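Local structure of Poly(Beta-D-mannuronate) lyase (Pseudopedobacter saltans, 7O79) at residues His314-Val328 with Leu351-Lys365. The protein is a family 6 polysaccharide lyase that probably cleaves poly(beta-D-mannuronate), the mannuronate-rich form of alginate. Residues are numbered along the deposited sequence; the frame is centred on the assembly and turned at random.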
loop_
_atom_site.group_PDB
_atom_site.type_symbol
_atom_site.label_atom_id
_atom_site.label_comp_id
_atom_site.label_asym_id
_atom_site.label_seq_id
_atom_site.Cartn_x
_atom_site.Cartn_y
_atom_site.Cartn_z
ATOM N N HIS A 314 -8.347 -16.591 -7.204
ATOM C CA HIS A 314 -7.464 -17.741 -7.355
ATOM C C HIS A 314 -6.047 -17.265 -7.682
ATOM O O HIS A 314 -5.861 -16.407 -8.546
ATOM C CB HIS A 314 -8.015 -18.618 -8.488
ATOM C CG HIS A 314 -7.457 -20.007 -8.536
ATOM N ND1 HIS A 314 -7.826 -20.914 -9.505
ATOM C CD2 HIS A 314 -6.582 -20.655 -7.727
ATOM C CE1 HIS A 314 -7.203 -22.060 -9.293
ATOM N NE2 HIS A 314 -6.438 -21.927 -8.225
ATOM N N VAL A 315 -5.047 -17.780 -6.965
ATOM C CA VAL A 315 -3.654 -17.397 -7.212
ATOM C C VAL A 315 -3.101 -18.322 -8.293
ATOM O O VAL A 315 -2.753 -19.485 -8.041
ATOM C CB VAL A 315 -2.793 -17.438 -5.946
ATOM C CG1 VAL A 315 -1.361 -16.997 -6.273
ATOM C CG2 VAL A 315 -3.353 -16.519 -4.859
ATOM N N LYS A 316 -2.991 -17.803 -9.503
ATOM C CA LYS A 316 -2.437 -18.591 -10.588
ATOM C C LYS A 316 -1.551 -17.727 -11.465
ATOM O O LYS A 316 -1.616 -16.496 -11.444
ATOM C CB LYS A 316 -3.545 -19.249 -11.419
ATOM C CG LYS A 316 -4.511 -18.267 -12.040
ATOM C CD LYS A 316 -5.760 -18.995 -12.547
ATOM C CE LYS A 316 -6.502 -18.152 -13.566
ATOM N NZ LYS A 316 -7.683 -18.865 -14.139
ATOM N N ASP A 317 -0.674 -18.400 -12.206
ATOM C CA ASP A 317 0.037 -17.803 -13.323
ATOM C C ASP A 317 1.026 -16.739 -12.849
ATOM O O ASP A 317 1.396 -15.849 -13.616
ATOM C CB ASP A 317 -0.947 -17.152 -14.301
ATOM C CG ASP A 317 -1.898 -18.157 -14.927
ATOM O OD1 ASP A 317 -1.566 -19.355 -15.034
ATOM O OD2 ASP A 317 -2.968 -17.711 -15.400
ATOM N N GLY A 318 1.420 -16.770 -11.569
ATOM C CA GLY A 318 2.273 -15.738 -11.019
ATOM C C GLY A 318 3.750 -16.122 -11.035
ATOM O O GLY A 318 4.110 -17.279 -11.234
ATOM N N LEU A 319 4.602 -15.116 -10.820
ATOM C CA LEU A 319 6.050 -15.305 -10.747
ATOM C C LEU A 319 6.503 -14.960 -9.334
ATOM O O LEU A 319 6.415 -13.802 -8.916
ATOM C CB LEU A 319 6.765 -14.426 -11.775
ATOM C CG LEU A 319 8.230 -14.756 -12.065
ATOM C CD1 LEU A 319 8.357 -16.039 -12.903
ATOM C CD2 LEU A 319 8.904 -13.576 -12.767
ATOM N N TYR A 320 7.002 -15.956 -8.601
ATOM C CA TYR A 320 7.416 -15.797 -7.205
ATOM C C TYR A 320 8.864 -16.282 -7.095
ATOM O O TYR A 320 9.091 -17.396 -6.633
ATOM C CB TYR A 320 6.459 -16.582 -6.266
ATOM C CG TYR A 320 5.024 -16.097 -6.387
ATOM C CD1 TYR A 320 4.595 -14.968 -5.698
ATOM C CD2 TYR A 320 4.118 -16.739 -7.225
ATOM C CE1 TYR A 320 3.274 -14.505 -5.823
ATOM C CE2 TYR A 320 2.791 -16.277 -7.357
ATOM C CZ TYR A 320 2.392 -15.155 -6.660
ATOM O OH TYR A 320 1.091 -14.698 -6.779
ATOM N N VAL A 321 9.827 -15.438 -7.514
ATOM C CA VAL A 321 11.187 -15.885 -7.824
ATOM C C VAL A 321 12.212 -14.977 -7.159
ATOM O O VAL A 321 11.980 -13.777 -6.966
ATOM C CB VAL A 321 11.428 -15.932 -9.365
ATOM C CG1 VAL A 321 12.814 -16.438 -9.691
ATOM C CG2 VAL A 321 10.441 -16.869 -10.014
ATOM N N ASN A 322 13.364 -15.562 -6.804
ATOM C CA ASN A 322 14.522 -14.795 -6.339
ATOM C C ASN A 322 14.200 -13.911 -5.147
ATOM O O ASN A 322 14.640 -12.759 -5.079
ATOM C CB ASN A 322 15.110 -13.949 -7.462
ATOM C CG ASN A 322 15.779 -14.789 -8.511
ATOM O OD1 ASN A 322 15.370 -14.798 -9.666
ATOM N ND2 ASN A 322 16.828 -15.505 -8.110
ATOM N N ASN A 323 13.414 -14.438 -4.215
ATOM C CA ASN A 323 13.160 -13.761 -2.952
ATOM C C ASN A 323 13.943 -14.442 -1.838
ATOM O O ASN A 323 14.388 -15.583 -1.967
ATOM C CB ASN A 323 11.663 -13.763 -2.613
ATOM C CG ASN A 323 10.806 -13.095 -3.693
ATOM O OD1 ASN A 323 10.763 -11.864 -3.789
ATOM N ND2 ASN A 323 10.110 -13.906 -4.500
ATOM N N THR A 324 14.094 -13.729 -0.725
ATOM C CA THR A 324 14.761 -14.273 0.450
ATOM C C THR A 324 13.855 -14.090 1.656
ATOM O O THR A 324 13.388 -12.977 1.915
ATOM C CB THR A 324 16.113 -13.591 0.653
ATOM O OG1 THR A 324 16.927 -13.856 -0.493
ATOM C CG2 THR A 324 16.804 -14.084 1.908
ATOM N N PHE A 325 13.586 -15.190 2.362
ATOM C CA PHE A 325 12.756 -15.202 3.571
ATOM C C PHE A 325 13.539 -15.856 4.712
ATOM O O PHE A 325 13.556 -17.085 4.830
ATOM C CB PHE A 325 11.441 -15.955 3.332
ATOM C CG PHE A 325 10.710 -15.541 2.082
ATOM C CD1 PHE A 325 9.987 -14.344 2.041
ATOM C CD2 PHE A 325 10.738 -16.342 0.951
ATOM C CE1 PHE A 325 9.306 -13.952 0.877
ATOM C CE2 PHE A 325 10.063 -15.948 -0.222
ATOM C CZ PHE A 325 9.360 -14.755 -0.257
ATOM N N LEU A 326 14.134 -15.066 5.596
ATOM C CA LEU A 326 15.022 -15.638 6.604
ATOM C C LEU A 326 14.500 -15.418 8.013
ATOM O O LEU A 326 13.986 -14.344 8.336
ATOM C CB LEU A 326 16.440 -15.073 6.484
ATOM C CG LEU A 326 17.175 -15.475 5.200
ATOM C CD1 LEU A 326 18.384 -14.558 4.967
ATOM C CD2 LEU A 326 17.573 -16.927 5.225
ATOM N N ASN A 327 14.640 -16.445 8.854
ATOM C CA ASN A 327 14.344 -16.316 10.289
ATOM C C ASN A 327 12.890 -15.906 10.515
ATOM O O ASN A 327 12.583 -15.094 11.388
ATOM C CB ASN A 327 15.319 -15.335 10.956
ATOM C CG ASN A 327 15.248 -15.346 12.485
ATOM O OD1 ASN A 327 15.010 -16.383 13.120
ATOM N ND2 ASN A 327 15.475 -14.184 13.077
ATOM N N VAL A 328 11.968 -16.478 9.714
ATOM C CA VAL A 328 10.548 -16.137 9.842
ATOM C C VAL A 328 9.915 -17.020 10.906
ATOM O O VAL A 328 10.271 -18.195 11.059
ATOM C CB VAL A 328 9.805 -16.255 8.488
ATOM C CG1 VAL A 328 10.411 -15.297 7.489
ATOM C CG2 VAL A 328 9.821 -17.663 7.934
ATOM N N LEU A 351 -6.830 -24.005 -4.588
ATOM C CA LEU A 351 -5.411 -24.020 -4.288
ATOM C C LEU A 351 -4.635 -23.287 -5.385
ATOM O O LEU A 351 -5.001 -23.358 -6.561
ATOM C CB LEU A 351 -4.929 -25.462 -4.184
ATOM C CG LEU A 351 -5.562 -26.238 -3.032
ATOM C CD1 LEU A 351 -5.081 -27.672 -3.038
ATOM C CD2 LEU A 351 -5.209 -25.552 -1.705
ATOM N N PRO A 352 -3.548 -22.596 -5.032
ATOM C CA PRO A 352 -2.751 -21.916 -6.060
ATOM C C PRO A 352 -2.272 -22.915 -7.105
ATOM O O PRO A 352 -1.996 -24.075 -6.793
ATOM C CB PRO A 352 -1.588 -21.306 -5.266
ATOM C CG PRO A 352 -2.139 -21.193 -3.830
ATOM C CD PRO A 352 -2.959 -22.438 -3.688
ATOM N N GLU A 353 -2.236 -22.472 -8.367
ATOM C CA GLU A 353 -1.931 -23.370 -9.473
ATOM C C GLU A 353 -1.174 -22.608 -10.549
ATOM O O GLU A 353 -1.349 -21.401 -10.718
ATOM C CB GLU A 353 -3.196 -23.993 -10.082
ATOM C CG GLU A 353 -4.076 -22.966 -10.800
ATOM C CD GLU A 353 -5.265 -23.550 -11.559
ATOM O OE1 GLU A 353 -5.528 -24.772 -11.474
ATOM O OE2 GLU A 353 -5.957 -22.756 -12.238
ATOM N N ASN A 354 -0.318 -23.328 -11.267
ATOM C CA ASN A 354 0.439 -22.776 -12.392
ATOM C C ASN A 354 1.255 -21.541 -12.016
ATOM O O ASN A 354 1.421 -20.635 -12.835
ATOM C CB ASN A 354 -0.476 -22.450 -13.575
ATOM C CG ASN A 354 0.282 -22.395 -14.889
ATOM O OD1 ASN A 354 1.154 -23.207 -15.121
ATOM N ND2 ASN A 354 -0.042 -21.438 -15.739
ATOM N N ASN A 355 1.769 -21.478 -10.786
ATOM C CA ASN A 355 2.692 -20.419 -10.401
ATOM C C ASN A 355 4.130 -20.924 -10.434
ATOM O O ASN A 355 4.406 -22.080 -10.116
ATOM C CB ASN A 355 2.391 -19.898 -8.998
ATOM C CG ASN A 355 0.953 -19.410 -8.860
ATOM O OD1 ASN A 355 0.575 -18.356 -9.391
ATOM N ND2 ASN A 355 0.143 -20.197 -8.175
ATOM N N THR A 356 5.047 -20.024 -10.745
ATOM C CA THR A 356 6.479 -20.314 -10.702
ATOM C C THR A 356 7.054 -19.829 -9.369
ATOM O O THR A 356 7.137 -18.624 -9.121
ATOM C CB THR A 356 7.162 -19.670 -11.900
ATOM O OG1 THR A 356 6.623 -20.260 -13.097
ATOM C CG2 THR A 356 8.687 -19.899 -11.857
ATOM N N ILE A 357 7.427 -20.782 -8.511
ATOM C CA ILE A 357 7.919 -20.533 -7.160
ATOM C C ILE A 357 9.314 -21.138 -7.065
ATOM O O ILE A 357 9.464 -22.279 -6.616
ATOM C CB ILE A 357 6.975 -21.152 -6.111
ATOM C CG1 ILE A 357 5.510 -20.819 -6.464
ATOM C CG2 ILE A 357 7.379 -20.704 -4.681
ATOM C CD1 ILE A 357 4.461 -21.615 -5.674
ATOM N N THR A 358 10.334 -20.404 -7.524
ATOM C CA THR A 358 11.682 -20.962 -7.674
ATOM C C THR A 358 12.737 -19.954 -7.240
ATOM O O THR A 358 12.476 -18.756 -7.147
ATOM C CB THR A 358 12.013 -21.353 -9.119
ATOM O OG1 THR A 358 12.005 -20.178 -9.934
ATOM C CG2 THR A 358 11.021 -22.351 -9.666
ATOM N N HIS A 359 13.948 -20.464 -6.989
ATOM C CA HIS A 359 15.113 -19.631 -6.705
ATOM C C HIS A 359 14.907 -18.734 -5.487
ATOM O O HIS A 359 15.409 -17.613 -5.426
ATOM C CB HIS A 359 15.514 -18.824 -7.941
ATOM C CG HIS A 359 15.873 -19.686 -9.110
ATOM N ND1 HIS A 359 14.932 -20.215 -9.970
ATOM C CD2 HIS A 359 17.075 -20.137 -9.544
ATOM C CE1 HIS A 359 15.543 -20.937 -10.895
ATOM N NE2 HIS A 359 16.842 -20.907 -10.657
ATOM N N ASN A 360 14.232 -19.264 -4.476
ATOM C CA ASN A 360 14.012 -18.554 -3.227
ATOM C C ASN A 360 14.926 -19.118 -2.146
ATOM O O ASN A 360 15.248 -20.309 -2.153
ATOM C CB ASN A 360 12.546 -18.685 -2.798
ATOM C CG ASN A 360 11.605 -18.039 -3.805
ATOM O OD1 ASN A 360 11.584 -16.811 -3.952
ATOM N ND2 ASN A 360 10.852 -18.865 -4.536
ATOM N N ILE A 361 15.335 -18.252 -1.218
ATOM C CA ILE A 361 16.110 -18.639 -0.040
ATOM C C ILE A 361 15.199 -18.518 1.171
ATOM O O ILE A 361 14.487 -17.515 1.302
ATOM C CB ILE A 361 17.361 -17.756 0.126
ATOM C CG1 ILE A 361 18.417 -18.137 -0.910
ATOM C CG2 ILE A 361 17.909 -17.844 1.573
ATOM C CD1 ILE A 361 19.659 -17.284 -0.828
ATOM N N ILE A 362 15.201 -19.543 2.045
ATOM C CA ILE A 362 14.267 -19.624 3.167
ATOM C C ILE A 362 14.959 -20.174 4.412
ATOM O O ILE A 362 15.740 -21.134 4.340
ATOM C CB ILE A 362 13.042 -20.514 2.858
ATOM C CG1 ILE A 362 12.353 -20.140 1.540
ATOM C CG2 ILE A 362 12.035 -20.463 3.996
ATOM C CD1 ILE A 362 11.781 -21.351 0.818
ATOM N N SER A 363 14.625 -19.595 5.563
ATOM C CA SER A 363 14.846 -20.239 6.852
ATOM C C SER A 363 13.721 -19.824 7.788
ATOM O O SER A 363 13.173 -18.727 7.665
ATOM C CB SER A 363 16.235 -19.895 7.417
ATOM O OG SER A 363 16.222 -18.679 8.145
ATOM N N THR A 364 13.337 -20.747 8.687
ATOM C CA THR A 364 12.247 -20.562 9.629
ATOM C C THR A 364 12.761 -20.819 11.039
ATOM O O THR A 364 13.679 -21.617 11.239
ATOM C CB THR A 364 11.033 -21.503 9.341
ATOM O OG1 THR A 364 11.345 -22.861 9.714
ATOM C CG2 THR A 364 10.596 -21.450 7.874
ATOM N N LYS A 365 12.150 -20.137 12.011
ATOM C CA LYS A 365 12.558 -20.283 13.409
ATOM C C LYS A 365 12.348 -21.706 13.921
ATOM O O LYS A 365 13.142 -22.211 14.725
ATOM C CB LYS A 365 11.787 -19.298 14.289
ATOM C CG LYS A 365 12.198 -17.850 14.111
ATOM C CD LYS A 365 11.424 -16.944 15.053
ATOM C CE LYS A 365 11.985 -15.515 15.060
ATOM N NZ LYS A 365 11.471 -14.701 13.914
#
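Phe325 and Ile362, paired in register on parallel strands, meet where CG1 of Ile362 lies 4.2 Å from CD2 at the Phe325 ring edge. On the same inward side Tyr320 CB packs beside Ile357 CG1, and Val315 CB faces Pro352 CB. The opposite face carries a second apolar patch, in which Leu326 CD2 packs 3.8 Å from Ile361 CG2.

Two asparagines repeat one arrangement, Asn355 just before strand 356-358 and Asn360 in the turn between it and strand 361-364. Each has CG anti to its own carbonyl carbon (chi1 -56° and -63°), which turns the amide along the stack to bond with the preceding coil. Asn360 ND2 donates to Tyr320 O at 3.1 Å, nearly straight at 170°, while its OD1 accepts from Asn323 N at 3.0 Å and, weakly, from Asn323 ND2. Asn355 bridges Val315 O and Gly318 N likewise, its ND2 standing well above the carbonyl plane of Val315.

At the polar edge, Asn354 ND2 meets Asp317 OD1 at 2.7 Å, the carboxylate and amide planes almost perpendicular. His314 NE2 donates to Leu351 O at 2.6 Å. Beyond a beta bulge, Ser363 OG accepts from Asn327 N at 2.8 Å and is also hydrogen-bonded to Asn400.

The two coils continue a right-handed parallel beta-helix of the pectate-lyase-like type: an asparagine ladder runs Asn270-Asn323-Asn360-Asn395, and strands 280-283 and 333-337 cover the inward side chains.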